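Local coordinates for quinoline 2-oxidoreductase large subunit (Pseudomonas putida, PDB 1T3Q), which probably catalyses the hydroxylation of quinoline at carbon 2, as the subunit carrying the molybdopterin cytosine dinucleotide cofactor of a xanthine dehydrogenase family enzyme, at residues Leu73-Ala78 with Ser272-Arg277; Arg156-Leu161 with Gly324-Leu329; Thr384-Ala389 with Phe398-Arg403; Lys569-His574 with Val606-Phe611. All coordinates share one frame; numbering follows the deposited sequence.

Contact 1 of 4, residues Leu73-Ala78 with Ser272-Arg277; sequences LVWCGA and SRALGR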
loop_
_atom_site.group_PDB
_atom_site.type_symbol
_atom_site.label_atom_id
_atom_site.label_comp_id
_atom_site.label_asym_id
_atom_site.label_seq_id
_atom_site.Cartn_x
_atom_site.Cartn_y
_atom_site.Cartn_z
ATOM N N LEU B 73 1.279 23.609 10.572
ATOM C CA LEU B 73 0.123 24.373 10.141
ATOM C C LEU B 73 -0.948 24.508 11.207
ATOM O O LEU B 73 -1.140 23.612 12.026
ATOM C CB LEU B 73 -0.465 23.699 8.894
ATOM C CG LEU B 73 -1.783 24.153 8.248
ATOM C CD1 LEU B 73 -1.915 23.482 6.889
ATOM C CD2 LEU B 73 -2.970 23.799 9.133
ATOM N N VAL B 74 -1.638 25.644 11.197
ATOM C CA VAL B 74 -2.735 25.889 12.123
ATOM C C VAL B 74 -3.821 26.624 11.339
ATOM O O VAL B 74 -3.574 27.691 10.784
ATOM C CB VAL B 74 -2.308 26.757 13.323
ATOM C CG1 VAL B 74 -3.500 26.987 14.237
ATOM C CG2 VAL B 74 -1.188 26.076 14.092
ATOM N N TRP B 75 -5.012 26.037 11.283
ATOM C CA TRP B 75 -6.133 26.633 10.557
ATOM C C TRP B 75 -7.287 26.994 11.476
ATOM O O TRP B 75 -7.526 26.325 12.481
ATOM C CB TRP B 75 -6.683 25.662 9.507
ATOM C CG TRP B 75 -5.948 25.599 8.203
ATOM C CD1 TRP B 75 -4.909 26.386 7.794
ATOM C CD2 TRP B 75 -6.226 24.706 7.120
ATOM N NE1 TRP B 75 -4.523 26.035 6.520
ATOM C CE2 TRP B 75 -5.316 25.007 6.084
ATOM C CE3 TRP B 75 -7.160 23.677 6.925
ATOM C CZ2 TRP B 75 -5.310 24.315 4.868
ATOM C CZ3 TRP B 75 -7.153 22.989 5.715
ATOM C CH2 TRP B 75 -6.234 23.313 4.703
ATOM N N CYS B 76 -8.001 28.059 11.125
ATOM C CA CYS B 76 -9.178 28.454 11.882
ATOM C C CYS B 76 -10.332 28.336 10.882
ATOM O O CYS B 76 -10.117 27.952 9.733
ATOM C CB CYS B 76 -9.045 29.885 12.417
ATOM S SG CYS B 76 -8.936 31.170 11.162
ATOM N N GLY B 77 -11.545 28.658 11.311
ATOM C CA GLY B 77 -12.693 28.544 10.427
ATOM C C GLY B 77 -12.604 29.285 9.105
ATOM O O GLY B 77 -13.094 28.798 8.087
ATOM N N ALA B 78 -11.977 30.457 9.119
ATOM C CA ALA B 78 -11.841 31.271 7.915
ATOM C C ALA B 78 -10.935 30.628 6.874
ATOM O O ALA B 78 -11.174 30.751 5.672
ATOM C CB ALA B 78 -11.317 32.656 8.281
ATOM N N SER B 272 -3.828 17.500 3.816
ATOM C CA SER B 272 -2.786 16.793 3.093
ATOM C C SER B 272 -2.505 17.480 1.765
ATOM O O SER B 272 -1.356 17.571 1.338
ATOM C CB SER B 272 -3.179 15.338 2.841
ATOM O OG SER B 272 -2.161 14.688 2.099
ATOM N N ARG B 273 -3.551 17.966 1.102
ATOM C CA ARG B 273 -3.341 18.645 -0.172
ATOM C C ARG B 273 -2.539 19.921 0.077
ATOM O O ARG B 273 -1.625 20.241 -0.670
ATOM C CB ARG B 273 -4.676 18.996 -0.834
ATOM C CG ARG B 273 -4.518 19.651 -2.209
ATOM C CD ARG B 273 -5.860 19.892 -2.892
ATOM N NE ARG B 273 -6.706 20.788 -2.111
ATOM C CZ ARG B 273 -7.906 21.212 -2.493
ATOM N NH1 ARG B 273 -8.602 22.028 -1.710
ATOM N NH2 ARG B 273 -8.408 20.826 -3.660
ATOM N N ALA B 274 -2.880 20.639 1.139
ATOM C CA ALA B 274 -2.195 21.885 1.469
ATOM C C ALA B 274 -0.728 21.700 1.863
ATOM O O ALA B 274 0.123 22.502 1.492
ATOM C CB ALA B 274 -2.943 22.606 2.593
ATOM N N LEU B 275 -0.429 20.633 2.598
ATOM C CA LEU B 275 0.936 20.395 3.060
ATOM C C LEU B 275 1.808 19.510 2.176
ATOM O O LEU B 275 3.030 19.504 2.321
ATOM C CB LEU B 275 0.902 19.805 4.478
ATOM C CG LEU B 275 0.252 20.661 5.566
ATOM C CD1 LEU B 275 0.063 19.834 6.834
ATOM C CD2 LEU B 275 1.117 21.883 5.845
ATOM N N GLY B 276 1.192 18.758 1.272
ATOM C CA GLY B 276 1.971 17.886 0.412
ATOM C C GLY B 276 2.536 16.696 1.170
ATOM O O GLY B 276 3.546 16.118 0.776
ATOM N N ARG B 277 1.892 16.342 2.274
ATOM C CA ARG B 277 2.316 15.202 3.085
ATOM C C ARG B 277 1.087 14.522 3.680
ATOM O O ARG B 277 0.021 15.129 3.776
ATOM C CB ARG B 277 3.245 15.664 4.210
ATOM C CG ARG B 277 4.564 16.220 3.706
ATOM C CD ARG B 277 5.409 16.761 4.830
ATOM N NE ARG B 277 5.808 15.721 5.773
ATOM C CZ ARG B 277 6.576 15.943 6.834
ATOM N NH1 ARG B 277 7.027 17.170 7.082
ATOM N NH2 ARG B 277 6.892 14.944 7.648
#
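The indole of W75 meets A274 at its six-membered ring, with A274 CB 3.7 Å from W75 CZ2. The methyl comes in obliquely. One face of the indole carries L73 CD2, which sits 3.5 Å above the ring plane and is offset toward the rim. L73 thus works with both branches: CD2 lies on the tryptophan while CD1 reaches the helix. CD1 approaches L275 CD2 at 3.6 Å and L275 CG at 3.8 Å. L73 swings CG to the far side from its N (chi1 174°), which carries the fork out toward the helix. The contact joins a strand to a helix lying on its sheet. Strand 71-76 is an edge strand of a seven-stranded mixed sheet within this chain, paired with strand 115-121. Helix 263-275 packs against it, and L270 and L271 of that helix also touch W75. The strand belongs to the hammerhead domain and the helix to the first molybdopterin cofactor-binding domain. L275 also touches V120 on the neighbouring strand. Shortening L275 to an alanine would take away CG and CD2, and is likely to leave L73 CD1 without its partner and a gap beside V120. The helix ends here: G276 has positive phi (72°), and S272 OG donates to R277 O at 2.8 Å from above the carbonyl plane.

Contact 2 of 4, residues Arg156-Leu161 with Gly324-Leu329; sequences RANDTL and GAYNNL
N158 reaches A325 and Y326 from the first position of a type I beta turn that runs to L161. The turn lies between helix 147-152 and strand 165-170. The partner loop follows strand 312-322. Both loops belong to the first molybdopterin cofactor-binding domain, and the touching residues are buried. The CB of N158 points toward the other loop, and a chi1 of -173° extends the side chain away from its own N. CB lies 3.7 Å from A325 O. CG follows the same carbonyl, 3.8 Å from A325 O. The amide end comes close to both that carbonyl and the CD1 and CE1 atoms of Y326. Amide and ring planes stand nearly perpendicular, 86° apart. A325 CB lies over one face of the same ring, toward its rim. The far end of Y326 is held by other residues, since OH hydrogen-bonds to E114 and R110. R110 also forms a salt bridge with D159, next in the turn. The turn is closed by L161 N donating to N158 O at 3.0 Å. R156 also binds the last residue of the turn through a bent bond (131°): NH2 donates to L161 O at 2.7 Å, in the carbonyl plane and on a lone pair.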
loop_
_atom_site.group_PDB
_atom_site.type_symbol
_atom_site.label_atom_id
_atom_site.label_comp_id
_atom_site.label_asym_id
_atom_site.label_seq_id
_atom_site.Cartn_x
_atom_site.Cartn_y
_atom_site.Cartn_z
ATOM N N ARG B 156 -32.467 30.572 19.288
ATOM C CA ARG B 156 -32.422 29.768 18.072
ATOM C C ARG B 156 -31.072 29.045 18.056
ATOM O O ARG B 156 -30.020 29.680 18.121
ATOM C CB ARG B 156 -32.566 30.668 16.838
ATOM C CG ARG B 156 -32.715 29.905 15.524
ATOM C CD ARG B 156 -33.051 30.823 14.345
ATOM N NE ARG B 156 -34.317 31.530 14.537
ATOM C CZ ARG B 156 -34.953 32.216 13.589
ATOM N NH1 ARG B 156 -36.099 32.825 13.865
ATOM N NH2 ARG B 156 -34.453 32.287 12.362
ATOM N N ALA B 157 -31.105 27.717 17.979
ATOM C CA ALA B 157 -29.883 26.910 17.982
ATOM C C ALA B 157 -28.948 27.187 16.813
ATOM O O ALA B 157 -27.748 27.393 17.002
ATOM C CB ALA B 157 -30.243 25.422 18.007
ATOM N N ASN B 158 -29.503 27.189 15.607
ATOM C CA ASN B 158 -28.726 27.408 14.393
ATOM C C ASN B 158 -29.280 28.633 13.667
ATOM O O ASN B 158 -30.358 28.577 13.078
ATOM C CB ASN B 158 -28.819 26.150 13.523
ATOM C CG ASN B 158 -27.914 26.195 12.312
ATOM O OD1 ASN B 158 -27.377 25.166 11.886
ATOM N ND2 ASN B 158 -27.754 27.375 11.735
ATOM N N ASP B 159 -28.533 29.732 13.710
ATOM C CA ASP B 159 -28.974 30.981 13.093
ATOM C C ASP B 159 -29.157 30.991 11.580
ATOM O O ASP B 159 -29.681 31.963 11.031
ATOM C CB ASP B 159 -28.049 32.142 13.497
ATOM C CG ASP B 159 -26.600 31.915 13.107
ATOM O OD1 ASP B 159 -26.340 31.288 12.061
ATOM O OD2 ASP B 159 -25.713 32.389 13.845
ATOM N N THR B 160 -28.735 29.933 10.896
ATOM C CA THR B 160 -28.913 29.882 9.449
ATOM C C THR B 160 -30.288 29.301 9.135
ATOM O O THR B 160 -30.693 29.234 7.976
ATOM C CB THR B 160 -27.855 28.989 8.762
ATOM O OG1 THR B 160 -28.061 27.622 9.146
ATOM C CG2 THR B 160 -26.447 29.421 9.152
ATOM N N LEU B 161 -31.003 28.882 10.173
ATOM C CA LEU B 161 -32.324 28.289 9.997
ATOM C C LEU B 161 -33.453 29.221 10.413
ATOM O O LEU B 161 -33.238 30.215 11.106
ATOM C CB LEU B 161 -32.442 26.997 10.812
ATOM C CG LEU B 161 -31.396 25.901 10.605
ATOM C CD1 LEU B 161 -31.743 24.706 11.476
ATOM C CD2 LEU B 161 -31.346 25.499 9.146
ATOM N N GLY B 324 -29.778 18.227 17.735
ATOM C CA GLY B 324 -28.458 18.823 17.748
ATOM C C GLY B 324 -28.428 20.024 16.824
ATOM O O GLY B 324 -29.452 20.398 16.241
ATOM N N ALA B 325 -27.242 20.606 16.673
ATOM C CA ALA B 325 -27.037 21.811 15.876
ATOM C C ALA B 325 -27.178 21.714 14.367
ATOM O O ALA B 325 -27.536 22.704 13.724
ATOM C CB ALA B 325 -25.673 22.412 16.214
ATOM N N TYR B 326 -26.886 20.546 13.799
ATOM C CA TYR B 326 -26.964 20.355 12.351
ATOM C C TYR B 326 -27.558 18.994 12.008
ATOM O O TYR B 326 -27.804 18.165 12.889
ATOM C CB TYR B 326 -25.563 20.401 11.729
ATOM C CG TYR B 326 -24.713 21.591 12.120
ATOM C CD1 TYR B 326 -24.891 22.834 11.510
ATOM C CD2 TYR B 326 -23.723 21.469 13.096
ATOM C CE1 TYR B 326 -24.098 23.928 11.861
ATOM C CE2 TYR B 326 -22.926 22.559 13.457
ATOM C CZ TYR B 326 -23.121 23.786 12.833
ATOM O OH TYR B 326 -22.335 24.863 13.185
ATOM N N ASN B 327 -27.774 18.776 10.715
ATOM C CA ASN B 327 -28.268 17.499 10.229
ATOM C C ASN B 327 -27.012 16.720 9.876
ATOM O O ASN B 327 -26.136 17.241 9.188
ATOM C CB ASN B 327 -29.089 17.656 8.945
ATOM C CG ASN B 327 -30.474 18.206 9.190
ATOM O OD1 ASN B 327 -30.792 19.319 8.771
ATOM N ND2 ASN B 327 -31.312 17.426 9.857
ATOM N N ASN B 328 -26.909 15.487 10.355
ATOM C CA ASN B 328 -25.762 14.659 10.016
ATOM C C ASN B 328 -25.973 14.260 8.559
ATOM O O ASN B 328 -27.103 14.271 8.067
ATOM C CB ASN B 328 -25.749 13.383 10.862
ATOM C CG ASN B 328 -26.935 12.481 10.559
ATOM O OD1 ASN B 328 -27.919 12.452 11.297
ATOM N ND2 ASN B 328 -26.852 11.757 9.451
ATOM N N LEU B 329 -24.896 13.909 7.868
ATOM C CA LEU B 329 -24.996 13.456 6.484
ATOM C C LEU B 329 -24.615 11.976 6.572
ATOM O O LEU B 329 -23.595 11.644 7.170
ATOM C CB LEU B 329 -23.989 14.198 5.602
ATOM C CG LEU B 329 -24.308 14.621 4.157
ATOM C CD1 LEU B 329 -23.187 14.151 3.249
ATOM C CD2 LEU B 329 -25.653 14.089 3.689
#

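Contact 3 of 4, residues Thr384-Ala389 with Phe398-Arg403; sequences TLIDRA and FEIRRR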
loop_
_atom_site.group_PDB
_atom_site.type_symbol
_atom_site.label_atom_id
_atom_site.label_comp_id
_atom_site.label_asym_id
_atom_site.label_seq_id
_atom_site.Cartn_x
_atom_site.Cartn_y
_atom_site.Cartn_z
ATOM N N THR B 384 -44.245 -1.513 25.810
ATOM C CA THR B 384 -44.467 -1.278 27.231
ATOM C C THR B 384 -45.949 -1.005 27.497
ATOM O O THR B 384 -46.506 -1.473 28.487
ATOM C CB THR B 384 -43.614 -0.090 27.741
ATOM O OG1 THR B 384 -42.227 -0.454 27.703
ATOM C CG2 THR B 384 -43.989 0.273 29.173
ATOM N N LEU B 385 -46.587 -0.251 26.609
ATOM C CA LEU B 385 -48.007 0.054 26.764
ATOM C C LEU B 385 -48.852 -1.189 26.501
ATOM O O LEU B 385 -49.885 -1.393 27.135
ATOM C CB LEU B 385 -48.417 1.177 25.808
ATOM C CG LEU B 385 -47.855 2.560 26.144
ATOM C CD1 LEU B 385 -48.335 3.579 25.112
ATOM C CD2 LEU B 385 -48.312 2.971 27.535
ATOM N N ILE B 386 -48.408 -2.020 25.565
ATOM C CA ILE B 386 -49.127 -3.249 25.246
ATOM C C ILE B 386 -49.140 -4.169 26.471
ATOM O O ILE B 386 -50.168 -4.773 26.794
ATOM C CB ILE B 386 -48.480 -3.965 24.040
ATOM C CG1 ILE B 386 -48.772 -3.167 22.763
ATOM C CG2 ILE B 386 -48.990 -5.398 23.936
ATOM C CD1 ILE B 386 -48.156 -3.746 21.500
ATOM N N ASP B 387 -48.001 -4.269 27.154
ATOM C CA ASP B 387 -47.903 -5.096 28.354
ATOM C C ASP B 387 -48.791 -4.525 29.453
ATOM O O ASP B 387 -49.402 -5.268 30.221
ATOM C CB ASP B 387 -46.459 -5.151 28.875
ATOM C CG ASP B 387 -45.635 -6.261 28.233
ATOM O OD1 ASP B 387 -44.511 -6.522 28.724
ATOM O OD2 ASP B 387 -46.093 -6.874 27.249
ATOM N N ARG B 388 -48.849 -3.200 29.534
ATOM C CA ARG B 388 -49.661 -2.534 30.544
ATOM C C ARG B 388 -51.140 -2.786 30.274
ATOM O O ARG B 388 -51.926 -2.974 31.203
ATOM C CB ARG B 388 -49.394 -1.029 30.534
ATOM C CG ARG B 388 -50.034 -0.280 31.691
ATOM C CD ARG B 388 -49.734 1.206 31.607
ATOM N NE ARG B 388 -48.296 1.472 31.611
ATOM C CZ ARG B 388 -47.754 2.648 31.317
ATOM N NH1 ARG B 388 -46.438 2.798 31.347
ATOM N NH2 ARG B 388 -48.528 3.675 30.984
ATOM N N ALA B 389 -51.514 -2.778 29.000
ATOM C CA ALA B 389 -52.898 -3.019 28.612
ATOM C C ALA B 389 -53.269 -4.447 28.984
ATOM O O ALA B 389 -54.361 -4.708 29.477
ATOM C CB ALA B 389 -53.067 -2.808 27.111
ATOM N N PHE B 398 -48.466 -12.306 25.965
ATOM C CA PHE B 398 -48.420 -13.059 24.725
ATOM C C PHE B 398 -49.802 -13.119 24.084
ATOM O O PHE B 398 -49.935 -12.994 22.869
ATOM C CB PHE B 398 -47.905 -14.480 24.975
ATOM C CG PHE B 398 -46.577 -14.522 25.659
ATOM C CD1 PHE B 398 -46.494 -14.686 27.039
ATOM C CD2 PHE B 398 -45.404 -14.356 24.934
ATOM C CE1 PHE B 398 -45.256 -14.679 27.690
ATOM C CE2 PHE B 398 -44.161 -14.347 25.573
ATOM C CZ PHE B 398 -44.093 -14.508 26.955
ATOM N N GLU B 399 -50.825 -13.297 24.911
ATOM C CA GLU B 399 -52.199 -13.397 24.423
ATOM C C GLU B 399 -52.719 -12.098 23.810
ATOM O O GLU B 399 -53.363 -12.123 22.762
ATOM C CB GLU B 399 -53.126 -13.849 25.560
ATOM C CG GLU B 399 -54.610 -13.986 25.187
ATOM C CD GLU B 399 -54.854 -14.906 24.002
ATOM O OE1 GLU B 399 -54.142 -15.924 23.867
ATOM O OE2 GLU B 399 -55.775 -14.621 23.206
ATOM N N ILE B 400 -52.452 -10.960 24.446
ATOM C CA ILE B 400 -52.941 -9.707 23.883
ATOM C C ILE B 400 -52.305 -9.450 22.516
ATOM O O ILE B 400 -52.925 -8.836 21.640
ATOM C CB ILE B 400 -52.691 -8.505 24.822
ATOM C CG1 ILE B 400 -53.526 -7.309 24.345
ATOM C CG2 ILE B 400 -51.207 -8.142 24.851
ATOM C CD1 ILE B 400 -53.609 -6.174 25.348
ATOM N N ARG B 401 -51.078 -9.928 22.323
ATOM C CA ARG B 401 -50.404 -9.754 21.045
ATOM C C ARG B 401 -51.003 -10.669 19.973
ATOM O O ARG B 401 -51.144 -10.263 18.822
ATOM C CB ARG B 401 -48.895 -9.984 21.199
ATOM C CG ARG B 401 -48.198 -8.825 21.914
ATOM C CD ARG B 401 -46.724 -9.103 22.171
ATOM N NE ARG B 401 -46.011 -7.928 22.683
ATOM C CZ ARG B 401 -46.096 -7.462 23.926
ATOM N NH1 ARG B 401 -46.869 -8.063 24.821
ATOM N NH2 ARG B 401 -45.388 -6.391 24.278
ATOM N N ARG B 402 -51.367 -11.894 20.348
ATOM C CA ARG B 402 -51.979 -12.817 19.391
ATOM C C ARG B 402 -53.257 -12.220 18.811
ATOM O O ARG B 402 -53.602 -12.465 17.658
ATOM C CB ARG B 402 -52.357 -14.142 20.056
ATOM C CG ARG B 402 -51.199 -14.965 20.554
ATOM C CD ARG B 402 -51.675 -16.356 20.951
ATOM N NE ARG B 402 -50.575 -17.130 21.510
ATOM C CZ ARG B 402 -50.322 -17.236 22.809
ATOM N NH1 ARG B 402 -51.100 -16.625 23.692
ATOM N NH2 ARG B 402 -49.272 -17.932 23.219
ATOM N N ARG B 403 -53.962 -11.444 19.624
ATOM C CA ARG B 403 -55.221 -10.838 19.204
ATOM C C ARG B 403 -55.080 -9.593 18.337
ATOM O O ARG B 403 -56.076 -9.074 17.835
ATOM C CB ARG B 403 -56.064 -10.503 20.438
ATOM C CG ARG B 403 -56.336 -11.705 21.321
ATOM C CD ARG B 403 -57.156 -11.339 22.538
ATOM N NE ARG B 403 -57.403 -12.506 23.379
ATOM C CZ ARG B 403 -58.222 -12.516 24.423
ATOM N NH1 ARG B 403 -58.384 -13.626 25.126
ATOM N NH2 ARG B 403 -58.883 -11.416 24.762
#
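D387 and R401 form a buried salt bridge between two consecutive helices, 375-393 and 397-402. The helices are joined by a short turn and their segments cross at 106°, as in an alpha-alpha corner. R401 meets D387 end-on, with NH1 and NH2 both gripping one oxygen. NH1 donates to D387 OD2 at 2.8 Å, nearly along the C-O bond. NH2 donates to the same D387 OD2 at 3.1 Å, but from above the carboxylate plane. The oxygen stays in the guanidinium plane for both bonds, while the carboxylate is turned 76° away from that plane. R401 has further partners: NH2 forms a salt bridge with E383, and NH1 donates to P397 O. These partners probably fix the rotation of the guanidinium. A methionine in place of R401 would probably leave the buried D387 carboxylate and E383 without their positive mate.

Apolar groups pack beside the ion pair. I386 CG2 lies over one face of the guanidinium, offset toward its rim, 3.5 Å from R401 NH1. The same methyl touches I400 CG2 at 3.6 Å, so I386 serves both the charged and the apolar part. With CG1 of I400 anti to the backbone N (chi1 -166°), that branch runs out so that I400 CD1 lies 3.8 Å from A389 CB. Farther from helix 375-393, E399 forms a separate network with R402 and R403. R403 NE donates to E399 OE2 at 2.7 Å, using the anti lone pair of that oxygen.

Contact 4 of 4, residues Lys569-His574 with Val606-Phe611; sequences KQLAGH and VGAAYF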
loop_
_atom_site.group_PDB
_atom_site.type_symbol
_atom_site.label_atom_id
_atom_site.label_comp_id
_atom_site.label_asym_id
_atom_site.label_seq_id
_atom_site.Cartn_x
_atom_site.Cartn_y
_atom_site.Cartn_z
ATOM N N LYS B 569 -21.990 -21.783 -18.481
ATOM C CA LYS B 569 -23.017 -22.750 -18.880
ATOM C C LYS B 569 -23.106 -22.849 -20.405
ATOM O O LYS B 569 -23.286 -23.935 -20.956
ATOM C CB LYS B 569 -24.376 -22.348 -18.296
ATOM C CG LYS B 569 -24.463 -22.519 -16.777
ATOM C CD LYS B 569 -25.613 -21.723 -16.165
ATOM C CE LYS B 569 -26.973 -22.195 -16.662
ATOM N NZ LYS B 569 -28.095 -21.410 -16.056
ATOM N N GLN B 570 -22.973 -21.711 -21.081
ATOM C CA GLN B 570 -23.025 -21.673 -22.538
ATOM C C GLN B 570 -21.876 -22.452 -23.157
ATOM O O GLN B 570 -22.056 -23.179 -24.131
ATOM C CB GLN B 570 -22.973 -20.228 -23.034
ATOM C CG GLN B 570 -24.130 -19.386 -22.559
ATOM C CD GLN B 570 -23.993 -17.932 -22.951
ATOM O OE1 GLN B 570 -24.796 -17.097 -22.548
ATOM N NE2 GLN B 570 -22.975 -17.623 -23.739
ATOM N N LEU B 571 -20.683 -22.286 -22.601
ATOM C CA LEU B 571 -19.518 -22.983 -23.116
ATOM C C LEU B 571 -19.636 -24.473 -22.815
ATOM O O LEU B 571 -19.325 -25.316 -23.658
ATOM C CB LEU B 571 -18.240 -22.427 -22.481
ATOM C CG LEU B 571 -16.939 -23.102 -22.912
ATOM C CD1 LEU B 571 -16.809 -23.016 -24.426
ATOM C CD2 LEU B 571 -15.747 -22.425 -22.239
ATOM N N ALA B 572 -20.080 -24.794 -21.607
ATOM C CA ALA B 572 -20.229 -26.185 -21.202
ATOM C C ALA B 572 -21.293 -26.881 -22.047
ATOM O O ALA B 572 -21.114 -28.024 -22.469
ATOM C CB ALA B 572 -20.599 -26.256 -19.731
ATOM N N GLY B 573 -22.401 -26.187 -22.287
ATOM C CA GLY B 573 -23.470 -26.764 -23.084
ATOM C C GLY B 573 -23.002 -27.041 -24.500
ATOM O O GLY B 573 -23.414 -28.020 -25.127
ATOM N N HIS B 574 -22.133 -26.171 -25.004
ATOM C CA HIS B 574 -21.594 -26.312 -26.348
ATOM C C HIS B 574 -20.738 -27.572 -26.446
ATOM O O HIS B 574 -20.846 -28.338 -27.406
ATOM C CB HIS B 574 -20.754 -25.083 -26.700
ATOM C CG HIS B 574 -20.160 -25.126 -28.073
ATOM N ND1 HIS B 574 -20.928 -25.106 -29.218
ATOM C CD2 HIS B 574 -18.871 -25.178 -28.485
ATOM C CE1 HIS B 574 -20.139 -25.143 -30.276
ATOM N NE2 HIS B 574 -18.885 -25.187 -29.859
ATOM N N VAL B 606 -13.679 -23.436 -17.370
ATOM C CA VAL B 606 -13.101 -22.108 -17.213
ATOM C C VAL B 606 -11.781 -22.040 -17.969
ATOM O O VAL B 606 -11.502 -21.056 -18.652
ATOM C CB VAL B 606 -12.876 -21.776 -15.721
ATOM C CG1 VAL B 606 -12.099 -20.458 -15.574
ATOM C CG2 VAL B 606 -14.221 -21.679 -15.015
ATOM N N GLY B 607 -10.972 -23.090 -17.846
ATOM C CA GLY B 607 -9.697 -23.121 -18.542
ATOM C C GLY B 607 -9.894 -22.900 -20.032
ATOM O O GLY B 607 -9.170 -22.122 -20.663
ATOM N N ALA B 608 -10.888 -23.577 -20.596
ATOM C CA ALA B 608 -11.197 -23.460 -22.018
ATOM C C ALA B 608 -11.742 -22.074 -22.367
ATOM O O ALA B 608 -11.462 -21.547 -23.440
ATOM C CB ALA B 608 -12.213 -24.542 -22.428
ATOM N N ALA B 609 -12.525 -21.489 -21.467
ATOM C CA ALA B 609 -13.085 -20.163 -21.719
ATOM C C ALA B 609 -11.960 -19.154 -21.904
ATOM O O ALA B 609 -12.018 -18.290 -22.783
ATOM C CB ALA B 609 -13.988 -19.736 -20.561
ATOM N N TYR B 610 -10.931 -19.272 -21.074
ATOM C CA TYR B 610 -9.792 -18.365 -21.140
ATOM C C TYR B 610 -8.799 -18.665 -22.246
ATOM O O TYR B 610 -8.411 -17.773 -23.002
ATOM C CB TYR B 610 -9.007 -18.377 -19.822
ATOM C CG TYR B 610 -9.523 -17.433 -18.763
ATOM C CD1 TYR B 610 -10.476 -17.843 -17.833
ATOM C CD2 TYR B 610 -9.064 -16.115 -18.702
ATOM C CE1 TYR B 610 -10.961 -16.962 -16.869
ATOM C CE2 TYR B 610 -9.541 -15.231 -17.751
ATOM C CZ TYR B 610 -10.487 -15.656 -16.839
ATOM O OH TYR B 610 -10.968 -14.775 -15.907
ATOM N N PHE B 611 -8.407 -19.931 -22.343
ATOM C CA PHE B 611 -7.360 -20.335 -23.267
ATOM C C PHE B 611 -7.624 -21.329 -24.394
ATOM O O PHE B 611 -6.669 -21.826 -24.980
ATOM C CB PHE B 611 -6.186 -20.859 -22.432
ATOM C CG PHE B 611 -5.855 -19.996 -21.242
ATOM C CD1 PHE B 611 -5.899 -20.519 -19.954
ATOM C CD2 PHE B 611 -5.486 -18.662 -21.411
ATOM C CE1 PHE B 611 -5.578 -19.726 -18.847
ATOM C CE2 PHE B 611 -5.163 -17.863 -20.312
ATOM C CZ PHE B 611 -5.210 -18.397 -19.029
#
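L571 stretches away from its own N (chi1 178°), and with chi2 at 57° for CD1 the other methyl, CD2, is left extended, anti to CA, to reach A608 and A609. That one methyl makes the whole side-chain contact with the second helix. It lies 3.4 Å from A609 N and 3.5 Å from A609 CA, so it rests on the helix backbone itself. A609 CB stands 3.6 Å from L571 CD2. A608 CB is more distant, at 4.1 Å from L571 CD2. No hydrogen bond crosses between the two segments. The two alanines present only methyls, which lets the leucine come down to the main chain. The CA atoms of L571 and A609 are 7.2 Å apart. L571 and A609 are buried, and A609 also touches L624 from a loop. The other side of helix 602-611 is used differently. Y610 points away from L571, and its OH hydrogen-bonds to I491 O. Its ring also meets H484 and Y540 of the second subunit, another copy of this protein. The contact therefore joins the long helix 549-576 to a short helix at a subunit interface, within the second molybdopterin cofactor-binding domain. It is helix-helix packing in which one leucine methyl sits against two alanines and the main chain of the other helix.

Contacts 1 and 2 are the closest pair, with centres about 26 Å apart and nearest atoms about 11 Å apart. Their segments alternate along the chain. Contact 3 lies about 39 Å from contact 2, centre to centre, in the same cofactor-binding domain. Its centre is about 58 Å from that of contact 1, on the opposite side of the chain's centre. Contact 4 stands apart, its centre 55 to 60 Å from the centres of the other three, in the second cofactor-binding domain. None of the four includes a residue of the molybdenum ion pocket. Y370 and R371 of that pocket come shortly before helix 375-393, which carries the first segment of contact 3.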